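Local coordinates for alginate lyase (Paenibacillus sp. FPU-7, PDB 6KFN), which probably degrades alginate by cleaving its glycosidic bonds through beta-elimination, as a lyase built on a right-handed parallel beta-helix, at residues F241-Q246 with Y269-V274; D185-T190 with D216-D221; A254-N259 with A277-A282. All coordinates share one frame; numbering follows the deposited sequence. Where two conformers were deposited one is given.

Contact 1 (F241-Q246 with Y269-V274); sequences FQVHVQ and YVVNAV. With NA (sodium ion), chain C.
The F241 ring is met at its edge, near its plane, by V271 CG2, while V274 CG2 approaches the H244 ring obliquely, 3.7 Å from H244 NE2. In its own plane the imidazole has Q242 OE1 at one edge, and its ND1 is hydrogen-bonded to D216 OD1 on strand 215-217. Strands 241-243 and 269-273 lie on adjacent coils of the right-handed parallel beta-helix, and the pairing works as in any parallel ladder: residues facing one way meet residues facing the same way. F241, V243, V271 and A273 point inward, with V243 CG2 lying 4.1 Å from V271 CG1 and the F241 ring also meeting that of F256. Q242 and N272 face outward. With CG anti to the carbonyl carbon (chi1 -62°) and the chain extended beyond, Q242 carries OE1 to a sodium ion at 2.4 Å, in a shell completed by D212, the carbonyl of Y210 and three waters. D239 accepts from both Q242 NE2 and N272 ND2, fixing the two amides together. The ladder closes with V274 N donating to V243 O at 2.8 Å; beyond it, one water accepts from V245 N and donates to V274 O, 2.8 Å from each.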
ATOM      1  N   PHE A 241      13.089  -5.249   8.365  1.00  3.94           N
ATOM      2  CA  PHE A 241      13.154  -4.221   7.341  1.00  3.75           C
ATOM      3  C   PHE A 241      14.478  -4.379   6.589  1.00  3.90           C
ATOM      4  O   PHE A 241      15.512  -4.657   7.203  1.00  4.49           O
ATOM      5  CB  PHE A 241      13.096  -2.804   7.954  1.00  4.18           C
ATOM      6  CG  PHE A 241      11.963  -2.602   8.944  1.00  4.30           C
ATOM      7  CD1 PHE A 241      10.642  -2.848   8.593  1.00  4.99           C
ATOM      8  CD2 PHE A 241      12.227  -2.157  10.226  1.00  5.27           C
ATOM      9  CE1 PHE A 241       9.613  -2.638   9.490  1.00  5.47           C
ATOM     10  CE2 PHE A 241      11.200  -1.937  11.138  1.00  5.80           C
ATOM     11  CZ  PHE A 241       9.899  -2.187  10.776  1.00  5.72           C
ATOM     12  N   GLN A 242      14.422  -4.184   5.277  1.00  3.85           N
ATOM     13  CA  GLN A 242      15.606  -4.195   4.435  1.00  3.97           C
ATOM     14  C   GLN A 242      15.691  -2.912   3.640  1.00  3.61           C
ATOM     15  O   GLN A 242      14.677  -2.251   3.387  1.00  4.07           O
ATOM     16  CB  GLN A 242      15.582  -5.386   3.469  1.00  4.25           C
ATOM     17  CG  GLN A 242      15.585  -6.722   4.194  1.00  4.79           C
ATOM     18  CD  GLN A 242      15.362  -7.907   3.302  1.00  5.21           C
ATOM     19  OE1 GLN A 242      14.944  -7.787   2.146  1.00  5.68           O
ATOM     20  NE2 GLN A 242      15.592  -9.087   3.837  1.00  8.67           N
ATOM     21  N   VAL A 243      16.917  -2.584   3.231  1.00  3.79           N
ATOM     22  CA  VAL A 243      17.184  -1.491   2.309  1.00  3.80           C
ATOM     23  C   VAL A 243      18.106  -2.058   1.227  1.00  4.04           C
ATOM     24  O   VAL A 243      19.078  -2.743   1.561  1.00  4.67           O
ATOM     25  CB  VAL A 243      17.828  -0.263   2.996  1.00  4.02           C
ATOM     26  CG1 VAL A 243      17.751   0.965   2.103  1.00  4.50           C
ATOM     27  CG2 VAL A 243      17.188   0.032   4.352  1.00  4.95           C
ATOM     28  N   HIS A 244      17.793  -1.806  -0.038  1.00  4.03           N
ATOM     29  CA  HIS A 244      18.591  -2.320  -1.164  1.00  4.41           C
ATOM     30  C   HIS A 244      18.824  -1.224  -2.167  1.00  4.32           C
ATOM     31  O   HIS A 244      17.990  -0.327  -2.327  1.00  4.71           O
ATOM     32  CB  HIS A 244      17.871  -3.482  -1.879  1.00  4.62           C
ATOM     33  CG  HIS A 244      17.779  -4.753  -1.112  1.00  4.71           C
ATOM     34  ND1 HIS A 244      16.704  -5.085  -0.308  1.00  5.18           N
ATOM     35  CD2 HIS A 244      18.617  -5.812  -1.073  1.00  5.85           C
ATOM     36  CE1 HIS A 244      16.904  -6.304   0.193  1.00  5.64           C
ATOM     37  NE2 HIS A 244      18.051  -6.752  -0.255  1.00  6.35           N
ATOM     38  N   VAL A 245      19.949  -1.360  -2.906  1.00  4.72           N
ATOM     39  CA  VAL A 245      20.310  -0.470  -4.000  1.00  4.73           C
ATOM     40  C   VAL A 245      20.115  -1.196  -5.329  1.00  5.29           C
ATOM     41  O   VAL A 245      20.917  -2.058  -5.698  1.00  6.59           O
ATOM     42  CB  VAL A 245      21.767   0.002  -3.845  1.00  5.49           C
ATOM     43  CG1 VAL A 245      22.103   0.995  -4.945  1.00  6.20           C
ATOM     44  CG2 VAL A 245      21.995   0.633  -2.483  1.00  6.38           C
ATOM     45  N   GLN A 246      19.075  -0.827  -6.065  1.00  5.06           N
ATOM     46  CA  GLN A 246      18.823  -1.371  -7.384  1.00  5.40           C
ATOM     47  C   GLN A 246      19.445  -0.560  -8.495  1.00  5.62           C
ATOM     48  O   GLN A 246      19.686  -1.094  -9.596  1.00  6.72           O
ATOM     49  CB  GLN A 246      17.314  -1.453  -7.623  1.00  6.49           C
ATOM     50  CG  GLN A 246      16.589  -2.345  -6.667  1.00  7.86           C
ATOM     51  CD  GLN A 246      17.252  -3.705  -6.416  1.00 13.35           C
ATOM     52  OE1 GLN A 246      17.940  -3.923  -5.403  1.00 15.36           O
ATOM     53  NE2 GLN A 246      17.087  -4.585  -7.378  1.00 20.39           N
ATOM     54  N   TYR A 269      17.520  -9.412  11.436  1.00  6.18           N
ATOM     55  CA  TYR A 269      17.892  -8.034  11.728  1.00  5.74           C
ATOM     56  C   TYR A 269      16.649  -7.154  11.789  1.00  5.66           C
ATOM     57  O   TYR A 269      15.635  -7.410  11.126  1.00  6.55           O
ATOM     58  CB  TYR A 269      18.887  -7.491  10.686  1.00  6.96           C
ATOM     59  CG  TYR A 269      20.287  -7.958  10.973  1.00  8.35           C
ATOM     60  CD1 TYR A 269      20.737  -9.237  10.594  1.00 14.63           C
ATOM     61  CD2 TYR A 269      21.151  -7.179  11.684  1.00  8.00           C
ATOM     62  CE1 TYR A 269      22.007  -9.662  10.929  1.00 21.04           C
ATOM     63  CE2 TYR A 269      22.403  -7.596  12.038  1.00 14.49           C
ATOM     64  CZ  TYR A 269      22.796  -8.857  11.665  1.00 20.27           C
ATOM     65  OH  TYR A 269      24.058  -9.339  11.997  1.00 42.11           O
ATOM     66  N   VAL A 270      16.750  -6.073  12.573  1.00  5.20           N
ATOM     67  CA  VAL A 270      15.756  -5.022  12.525  1.00  5.14           C
ATOM     68  C   VAL A 270      15.843  -4.243  11.226  1.00  4.66           C
ATOM     69  O   VAL A 270      14.850  -4.075  10.510  1.00  4.77           O
ATOM     70  CB  VAL A 270      15.868  -4.125  13.772  1.00  5.73           C
ATOM     71  CG1 VAL A 270      14.834  -3.008  13.709  1.00  6.56           C
ATOM     72  CG2 VAL A 270      15.691  -4.939  15.041  1.00  6.61           C
ATOM     73  N   VAL A 271      17.058  -3.742  10.921  1.00  4.51           N
ATOM     74  CA  VAL A 271      17.328  -3.110   9.629  1.00  4.62           C
ATOM     75  C   VAL A 271      18.542  -3.774   9.014  1.00  4.64           C
ATOM     76  O   VAL A 271      19.638  -3.716   9.593  1.00  5.35           O
ATOM     77  CB  VAL A 271      17.559  -1.590   9.710  1.00  5.48           C
ATOM     78  CG1 VAL A 271      17.832  -1.022   8.308  1.00  6.59           C
ATOM     79  CG2 VAL A 271      16.383  -0.888  10.369  1.00  6.23           C
ATOM     80  N   ASN A 272      18.349  -4.382   7.847  1.00  4.56           N
ATOM     81  CA  ASN A 272      19.433  -4.973   7.056  1.00  4.56           C
ATOM     82  C   ASN A 272      19.582  -4.112   5.799  1.00  4.42           C
ATOM     83  O   ASN A 272      18.799  -4.251   4.849  1.00  4.60           O
ATOM     84  CB  ASN A 272      19.118  -6.420   6.728  1.00  4.99           C
ATOM     85  CG  ASN A 272      20.245  -7.095   6.027  1.00  6.18           C
ATOM     86  OD1 ASN A 272      21.355  -6.541   5.891  1.00  7.45           O
ATOM     87  ND2 ASN A 272      20.005  -8.329   5.604  1.00  8.75           N
ATOM     88  N   ALA A 273      20.551  -3.192   5.841  1.00  5.12           N
ATOM     89  CA  ALA A 273      20.813  -2.287   4.734  1.00  4.75           C
ATOM     90  C   ALA A 273      21.925  -2.919   3.897  1.00  4.89           C
ATOM     91  O   ALA A 273      23.080  -2.963   4.320  1.00  5.57           O
ATOM     92  CB  ALA A 273      21.217  -0.910   5.252  1.00  5.27           C
ATOM     93  N   VAL A 274      21.553  -3.464   2.754  1.00  5.42           N
ATOM     94  CA  VAL A 274      22.471  -4.296   1.978  1.00  5.79           C
ATOM     95  C   VAL A 274      23.375  -3.445   1.088  1.00  6.05           C
ATOM     96  O   VAL A 274      22.910  -2.545   0.388  1.00  6.06           O
ATOM     97  CB  VAL A 274      21.664  -5.315   1.166  1.00  6.84           C
ATOM     98  CG1 VAL A 274      22.568  -6.197   0.317  1.00  8.61           C
ATOM     99  CG2 VAL A 274      20.810  -6.178   2.095  1.00  8.27           C
TER
HETATM  100 NA    NA C 402      14.007  -9.303   0.569  1.00  5.42          NA
HETATM  101  O   HOH W   1      21.819  -3.291  -2.074  1.00  8.83           O
HETATM  102  O   HOH W   2      11.909  -8.475   1.288  1.00  5.25           O
HETATM  103  O   HOH W   3      14.010  -7.899  -1.342  1.00  9.18           O
HETATM  104  O   HOH W   4      16.097 -10.152  -0.127  1.00 15.04           O

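Contact 2 (D185-T190 with D216-D221); sequences DIKEGT and DVKGND. With NA (sodium ion), chain B.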
ATOM      1  N   ASP A 185       6.493  -2.556  -0.299  1.00  3.82           N
ATOM      2  CA  ASP A 185       7.669  -2.594  -1.183  1.00  3.94           C
ATOM      3  C   ASP A 185       7.800  -1.208  -1.781  1.00  3.69           C
ATOM      4  O   ASP A 185       6.928  -0.782  -2.534  1.00  4.46           O
ATOM      5  CB  ASP A 185       7.509  -3.682  -2.222  1.00  4.83           C
ATOM      6  CG  ASP A 185       8.765  -3.981  -3.008  1.00  5.99           C
ATOM      7  OD1 ASP A 185       9.785  -3.368  -2.750  1.00  8.33           O
ATOM      8  OD2 ASP A 185       8.688  -4.907  -3.873  1.00  7.63           O
ATOM      9  N   ILE A 186       8.851  -0.483  -1.369  1.00  3.65           N
ATOM     10  CA  ILE A 186       9.077   0.907  -1.777  1.00  3.89           C
ATOM     11  C   ILE A 186      10.136   0.878  -2.875  1.00  3.84           C
ATOM     12  O   ILE A 186      11.298   0.581  -2.589  1.00  4.66           O
ATOM     13  CB  ILE A 186       9.510   1.754  -0.581  1.00  4.21           C
ATOM     14  CG1 ILE A 186       8.454   1.726   0.522  1.00  4.98           C
ATOM     15  CG2 ILE A 186       9.810   3.172  -1.038  1.00  4.82           C
ATOM     16  CD1 ILE A 186       8.855   2.401   1.811  1.00  5.71           C
ATOM     17  N   LYS A 187       9.751   1.147  -4.115  1.00  4.02           N
ATOM     18  CA  LYS A 187      10.661   0.949  -5.221  1.00  4.19           C
ATOM     19  C   LYS A 187      11.684   2.064  -5.394  1.00  4.04           C
ATOM     20  O   LYS A 187      11.478   3.240  -5.060  1.00  4.18           O
ATOM     21  CB  LYS A 187       9.884   0.804  -6.533  1.00  4.99           C
ATOM     22  CG  LYS A 187       9.012  -0.448  -6.564  1.00  6.67           C
ATOM     23  CD  LYS A 187       9.878  -1.708  -6.413  1.00 24.50           C
ATOM     24  CE  LYS A 187       9.180  -3.019  -6.505  1.00 44.91           C
ATOM     25  NZ  LYS A 187      10.037  -4.187  -6.177  1.00 64.15           N
ATOM     26  N   GLU A 188      12.799   1.654  -6.006  1.00  4.28           N
ATOM     27  CA  GLU A 188      13.761   2.594  -6.549  1.00  4.35           C
ATOM     28  C   GLU A 188      13.041   3.629  -7.398  1.00  4.24           C
ATOM     29  O   GLU A 188      12.129   3.319  -8.164  1.00  4.55           O
ATOM     30  CB  GLU A 188      14.824   1.846  -7.360  1.00  4.71           C
ATOM     31  CG  GLU A 188      14.314   1.003  -8.547  1.00  5.22           C
ATOM     32  CD  GLU A 188      13.974  -0.460  -8.258  1.00  5.13           C
ATOM     33  OE1 GLU A 188      13.515  -0.782  -7.136  1.00  5.25           O
ATOM     34  OE2 GLU A 188      14.170  -1.259  -9.202  1.00  6.09           O
ATOM     35  N   GLY A 189      13.512   4.874  -7.293  1.00  4.32           N
ATOM     36  CA  GLY A 189      12.947   6.003  -8.017  1.00  4.69           C
ATOM     37  C   GLY A 189      11.959   6.833  -7.232  1.00  4.65           C
ATOM     38  O   GLY A 189      11.704   7.973  -7.604  1.00  5.09           O
ATOM     39  N   THR A 190      11.378   6.248  -6.170  1.00  4.27           N
ATOM     40  CA  THR A 190      10.464   6.985  -5.313  1.00  4.32           C
ATOM     41  C   THR A 190      11.234   7.753  -4.258  1.00  4.19           C
ATOM     42  O   THR A 190      12.288   7.306  -3.783  1.00  4.39           O
ATOM     43  CB  THR A 190       9.446   6.052  -4.638  1.00  4.26           C
ATOM     44  OG1 THR A 190      10.084   5.218  -3.646  1.00  4.31           O
ATOM     45  CG2 THR A 190       8.672   5.221  -5.637  1.00  4.79           C
ATOM     46  N   ASP A 216      10.646  -3.634   2.262  1.00  3.80           N
ATOM     47  CA  ASP A 216      11.898  -3.473   1.522  1.00  4.23           C
ATOM     48  C   ASP A 216      11.911  -2.046   0.993  1.00  3.87           C
ATOM     49  O   ASP A 216      10.965  -1.628   0.336  1.00  4.81           O
ATOM     50  CB  ASP A 216      12.043  -4.471   0.387  1.00  4.92           C
ATOM     51  CG  ASP A 216      13.449  -4.550  -0.193  1.00  5.29           C
ATOM     52  OD1 ASP A 216      14.384  -3.983   0.426  1.00  6.00           O
ATOM     53  OD2 ASP A 216      13.583  -5.211  -1.247  1.00  6.35           O
ATOM     54  N   VAL A 217      12.985  -1.324   1.312  1.00  3.81           N
ATOM     55  CA  VAL A 217      13.139   0.084   0.938  1.00  3.93           C
ATOM     56  C   VAL A 217      14.188   0.173  -0.155  1.00  3.82           C
ATOM     57  O   VAL A 217      15.376  -0.045   0.103  1.00  4.22           O
ATOM     58  CB  VAL A 217      13.544   0.971   2.110  1.00  4.27           C
ATOM     59  CG1 VAL A 217      13.626   2.416   1.646  1.00  5.21           C
ATOM     60  CG2 VAL A 217      12.589   0.814   3.281  1.00  4.90           C
ATOM     61  N   LYS A 218      13.725   0.441  -1.341  1.00  3.88           N
ATOM     62  CA  LYS A 218      14.606   0.690  -2.498  0.51  5.09           C
ATOM     63  C   LYS A 218      14.579   2.153  -2.998  1.00  3.80           C
ATOM     64  O   LYS A 218      15.400   2.696  -3.835  1.00  4.37           O
ATOM     65  CB  LYS A 218      14.296  -0.281  -3.628  0.51 11.87           C
ATOM     66  CG  LYS A 218      14.867  -1.655  -3.356  0.51 12.30           C
ATOM     67  CD  LYS A 218      14.159  -2.741  -4.070  0.51 29.99           C
ATOM     68  CE  LYS A 218      12.828  -2.914  -3.415  0.51 10.33           C
ATOM     69  NZ  LYS A 218      12.298  -4.296  -3.521  0.51 13.98           N
ATOM     70  N   GLY A 219      13.552   2.938  -2.522  1.00  3.83           N
ATOM     71  CA  GLY A 219      13.485   4.367  -2.767  1.00  4.08           C
ATOM     72  C   GLY A 219      14.346   5.139  -1.785  1.00  4.07           C
ATOM     73  O   GLY A 219      15.046   4.562  -0.952  1.00  4.62           O
ATOM     74  N   ASN A 220      14.289   6.460  -1.937  1.00  4.04           N
ATOM     75  CA  ASN A 220      15.067   7.384  -1.130  1.00  3.86           C
ATOM     76  C   ASN A 220      14.173   8.147  -0.163  1.00  3.71           C
ATOM     77  O   ASN A 220      12.967   8.331  -0.387  1.00  4.25           O
ATOM     78  CB  ASN A 220      15.844   8.376  -1.978  1.00  4.33           C
ATOM     79  CG  ASN A 220      17.034   7.713  -2.658  1.00  4.61           C
ATOM     80  OD1 ASN A 220      17.271   6.512  -2.500  1.00  5.00           O
ATOM     81  ND2 ASN A 220      17.783   8.484  -3.411  1.00  5.44           N
ATOM     82  N   ASP A 221      14.803   8.623   0.917  1.00  4.03           N
ATOM     83  CA  ASP A 221      14.139   9.498   1.887  1.00  4.42           C
ATOM     84  C   ASP A 221      12.910   8.862   2.524  1.00  4.29           C
ATOM     85  O   ASP A 221      11.988   9.569   2.936  1.00  5.29           O
ATOM     86  CB  ASP A 221      13.828  10.883   1.301  1.00  4.56           C
ATOM     87  CG  ASP A 221      15.054  11.616   0.786  1.00  4.79           C
ATOM     88  OD1 ASP A 221      16.189  11.237   1.167  1.00  5.45           O
ATOM     89  OD2 ASP A 221      14.847  12.570   0.001  1.00  6.32           O
TER
HETATM   90 NA    NA B 401       8.286  -7.345  -3.965  1.00  8.11          NA
HETATM   91  O   HOH W   5       8.758  -7.129  -6.340  1.00 21.89           O
HETATM   92  O   HOH W   6      10.605   6.528  -1.136  1.00  4.76           O
HETATM   93  O   HOH W   7       8.198  -9.735  -4.142  1.00 10.65           O
HETATM   94  O   HOH W   8      10.556  -7.764  -3.420  1.00 15.32           O
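K218 reaches obliquely across D185 and sets its NZ 2.8 Å from OD1, on the syn lone pair of that oxygen. In the conformer described, a bend at chi3 (-72°) also brings NZ to D216 OD2, met from well above its carboxylate plane, so the ammonium group is shared between aspartates of adjacent strands. K187 lies alongside K218 and points the same way; its NZ approaches D185 OD2 from above the carboxylate plane, 40° out of it, at 2.8 Å. That oxygen is also a sodium ligand, 2.5 Å from the metal, whose site is completed by E147, E182 and three waters, one of which accepts a bond from K187 NZ. A methionine in place of K187 would probably leave D185 OD2 without its salt-bridge mate and deprive the metal-bound water of a donor. E188 runs beside K218 with OE1 packed on its CB, while OE2 turns to the backbone N of K155; D216 OD1 is held by H244. Below this charged layer I186 N donates almost straight to D216 O at 2.9 Å, and K218 N returns to I186 O. After I186 the chain makes a type II beta turn, K187 to T190, where T190 OG1 donates to K187 O. G219 passes so close to that carbonyl and hydroxyl that a CB would clash with both. In-register parallel strands stacked on successive coils, here I186 beside V217 on the apolar face, are the mark of a right-handed parallel beta-helix; the face of D185 and D216 carries the four-residue salt-bridge network beside a sodium site.

Contact 3 (A254-N259 with A277-A282); sequences ATFTGN and ATASAA
A254 and F256 press against A279 and A281 on the inward face of two neighbouring rungs in the right-handed parallel beta-helix, whereas T255, T257, S280 and A282 line the other, more solvent-accessible face. On the inner side, where three of the four residues are alanines, methyls and ring edge are in contact. A279 CB sits 4.0 Å from F256 CE1, at the edge of the ring and near its plane, and 4.2 Å from A254 CB; S280 O also lies at that ring's edge. F256, its chi1 of -63° setting CG beside the backbone N, turns its ring into the interior, where V217, V243, I224 and F241 surround it. On the outer face side chains barely meet, T257 CG2 and A282 CB being 4.3 Å apart, although T257 CB rests 3.5 Å from A282 O. S280 OG, in the conformer described, donates to a water 2.6 Å away, which in turn donates to A254 O. Both faces share one parallel backbone ladder, from A254 N and T278 O to G258 N and A282 O. A positive phi (68°) favours glycine at G258. F256 O accepts from A282 N at 3.1 Å and from the side-chain amide of N284.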
ATOM      1  N   ALA A 254      17.234   6.117   4.214  1.00  4.96           N
ATOM      2  CA  ALA A 254      16.059   5.545   4.861  1.00  5.43           C
ATOM      3  C   ALA A 254      16.156   5.785   6.370  1.00  6.47           C
ATOM      4  O   ALA A 254      17.225   5.609   6.938  1.00 16.61           O
ATOM      5  CB  ALA A 254      15.988   4.047   4.608  1.00  6.49           C
ATOM      6  N   THR A 255      15.104   6.222   7.003  1.00  4.76           N
ATOM      7  CA  THR A 255      15.099   6.496   8.430  1.00  5.35           C
ATOM      8  C   THR A 255      14.121   5.556   9.123  1.00  5.35           C
ATOM      9  O   THR A 255      12.980   5.456   8.708  1.00  7.31           O
ATOM     10  CB  THR A 255      14.715   7.956   8.698  1.00  6.68           C
ATOM     11  OG1 THR A 255      15.635   8.817   8.062  1.00  7.81           O
ATOM     12  CG2 THR A 255      14.627   8.249  10.191  1.00 11.05           C
ATOM     13  N   PHE A 256      14.584   4.905  10.194  1.00  4.86           N
ATOM     14  CA  PHE A 256      13.776   3.970  10.970  1.00  4.99           C
ATOM     15  C   PHE A 256      13.786   4.417  12.418  1.00  5.18           C
ATOM     16  O   PHE A 256      14.814   4.297  13.093  1.00  6.25           O
ATOM     17  CB  PHE A 256      14.355   2.542  10.893  1.00  5.27           C
ATOM     18  CG  PHE A 256      14.343   1.963   9.511  1.00  5.19           C
ATOM     19  CD1 PHE A 256      15.387   2.185   8.613  1.00  5.31           C
ATOM     20  CD2 PHE A 256      13.274   1.172   9.079  1.00  5.80           C
ATOM     21  CE1 PHE A 256      15.371   1.649   7.345  1.00  5.57           C
ATOM     22  CE2 PHE A 256      13.254   0.637   7.791  1.00  5.29           C
ATOM     23  CZ  PHE A 256      14.311   0.861   6.933  1.00  5.61           C
ATOM     24  N   THR A 257      12.661   4.941  12.901  1.00  5.36           N
ATOM     25  CA  THR A 257      12.606   5.414  14.273  1.00  6.09           C
ATOM     26  C   THR A 257      11.382   4.885  14.982  1.00  5.31           C
ATOM     27  O   THR A 257      10.283   4.846  14.445  1.00  5.79           O
ATOM     28  CB  THR A 257      12.672   6.926  14.402  1.00  7.84           C
ATOM     29  OG1 THR A 257      11.599   7.478  13.699  1.00  9.31           O
ATOM     30  CG2 THR A 257      13.958   7.464  13.859  1.00 10.57           C
ATOM     31  N   GLY A 258      11.563   4.515  16.254  1.00  5.66           N
ATOM     32  CA  GLY A 258      10.430   4.234  17.108  1.00  5.89           C
ATOM     33  C   GLY A 258       9.638   2.991  16.746  1.00  5.64           C
ATOM     34  O   GLY A 258       8.481   2.902  17.175  1.00  6.37           O
ATOM     35  N   ASN A 259      10.201   2.067  15.993  1.00  4.94           N
ATOM     36  CA  ASN A 259       9.484   0.857  15.605  1.00  5.27           C
ATOM     37  C   ASN A 259       9.713  -0.222  16.670  1.00  5.34           C
ATOM     38  O   ASN A 259      10.752  -0.231  17.315  1.00  8.03           O
ATOM     39  CB  ASN A 259       9.988   0.340  14.249  1.00  4.85           C
ATOM     40  CG  ASN A 259       9.798   1.368  13.157  1.00  4.55           C
ATOM     41  OD1 ASN A 259       8.689   1.597  12.692  1.00  4.99           O
ATOM     42  ND2 ASN A 259      10.887   2.011  12.748  1.00  4.91           N
ATOM     43  N   ALA A 277      23.425   0.573   0.452  1.00  5.27           N
ATOM     44  CA  ALA A 277      22.239   1.231   0.964  1.00  5.01           C
ATOM     45  C   ALA A 277      22.577   1.993   2.238  1.00  5.16           C
ATOM     46  O   ALA A 277      23.431   1.562   3.007  1.00  6.26           O
ATOM     47  CB  ALA A 277      21.170   0.193   1.262  1.00  5.50           C
ATOM     48  N   THR A 278      21.887   3.115   2.490  1.00  5.21           N
ATOM     49  CA  THR A 278      22.134   3.861   3.711  1.00  5.25           C
ATOM     50  C   THR A 278      20.836   4.088   4.487  1.00  5.28           C
ATOM     51  O   THR A 278      19.769   4.339   3.917  1.00  5.43           O
ATOM     52  CB  THR A 278      22.844   5.205   3.461  1.00  6.36           C
ATOM     53  OG1 THR A 278      22.062   6.022   2.583  1.00  5.96           O
ATOM     54  CG2 THR A 278      24.248   4.992   2.917  1.00  6.56           C
ATOM     55  N   ALA A 279      20.986   4.036   5.813  1.00  5.38           N
ATOM     56  CA  ALA A 279      19.881   4.247   6.709  1.00  5.50           C
ATOM     57  C   ALA A 279      20.361   4.899   7.978  1.00  5.49           C
ATOM     58  O   ALA A 279      21.533   4.824   8.349  1.00  6.62           O
ATOM     59  CB  ALA A 279      19.201   2.906   7.027  1.00  6.77           C
ATOM     60  N   SER A 280      19.415   5.475   8.699  1.00  7.09           N
ATOM     61  CA  SER A 280      19.586   5.961  10.059  0.80  6.58           C
ATOM     62  C   SER A 280      18.534   5.283  10.919  1.00  6.64           C
ATOM     63  O   SER A 280      17.433   5.002  10.452  1.00  7.93           O
ATOM     64  CB  SER A 280      19.430   7.483  10.138  0.80  8.54           C
ATOM     65  OG  SER A 280      20.340   8.164   9.280  0.80 24.83           O
ATOM     66  N   ALA A 281      18.867   5.065  12.191  1.00  7.31           N
ATOM     67  CA  ALA A 281      17.962   4.356  13.080  1.00  8.23           C
ATOM     68  C   ALA A 281      18.101   4.891  14.493  1.00  8.46           C
ATOM     69  O   ALA A 281      19.205   5.172  14.968  1.00 11.30           O
ATOM     70  CB  ALA A 281      18.256   2.872  13.014  1.00  9.72           C
ATOM     71  N   ALA A 282      16.975   4.995  15.185  1.00  7.32           N
ATOM     72  CA  ALA A 282      16.966   5.388  16.584  1.00  9.55           C
ATOM     73  C   ALA A 282      15.660   4.952  17.225  1.00  7.78           C
ATOM     74  O   ALA A 282      14.612   4.967  16.595  1.00  7.86           O
ATOM     75  CB  ALA A 282      17.099   6.906  16.759  1.00 12.37           C
TER
HETATM   76  O   HOH W   9      19.115   8.157   6.941  1.00 17.95           O

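How the contacts relate
All three contacts pair parallel strands on adjacent rungs of one beta-helix, but on two of its faces. Contacts 1 and 2 belong to the same sheet, where strands 215-217 and 241-243 are neighbours, joined by Q242 O to V217 N; contact 3 lies on another face, reached from the strands of contact 1 by following the chain. Contact 2 is the most buried, its polar face dominated by salt bridges; contacts 1 and 3 are partly buried. Contact 1 mixes a metal-binding amide with an apolar inner layer, and contact 3 lacks charged side chains. Their inward residues converge, with V243 CG1 packing on A277 CB and V217 CG1 on A254 CB.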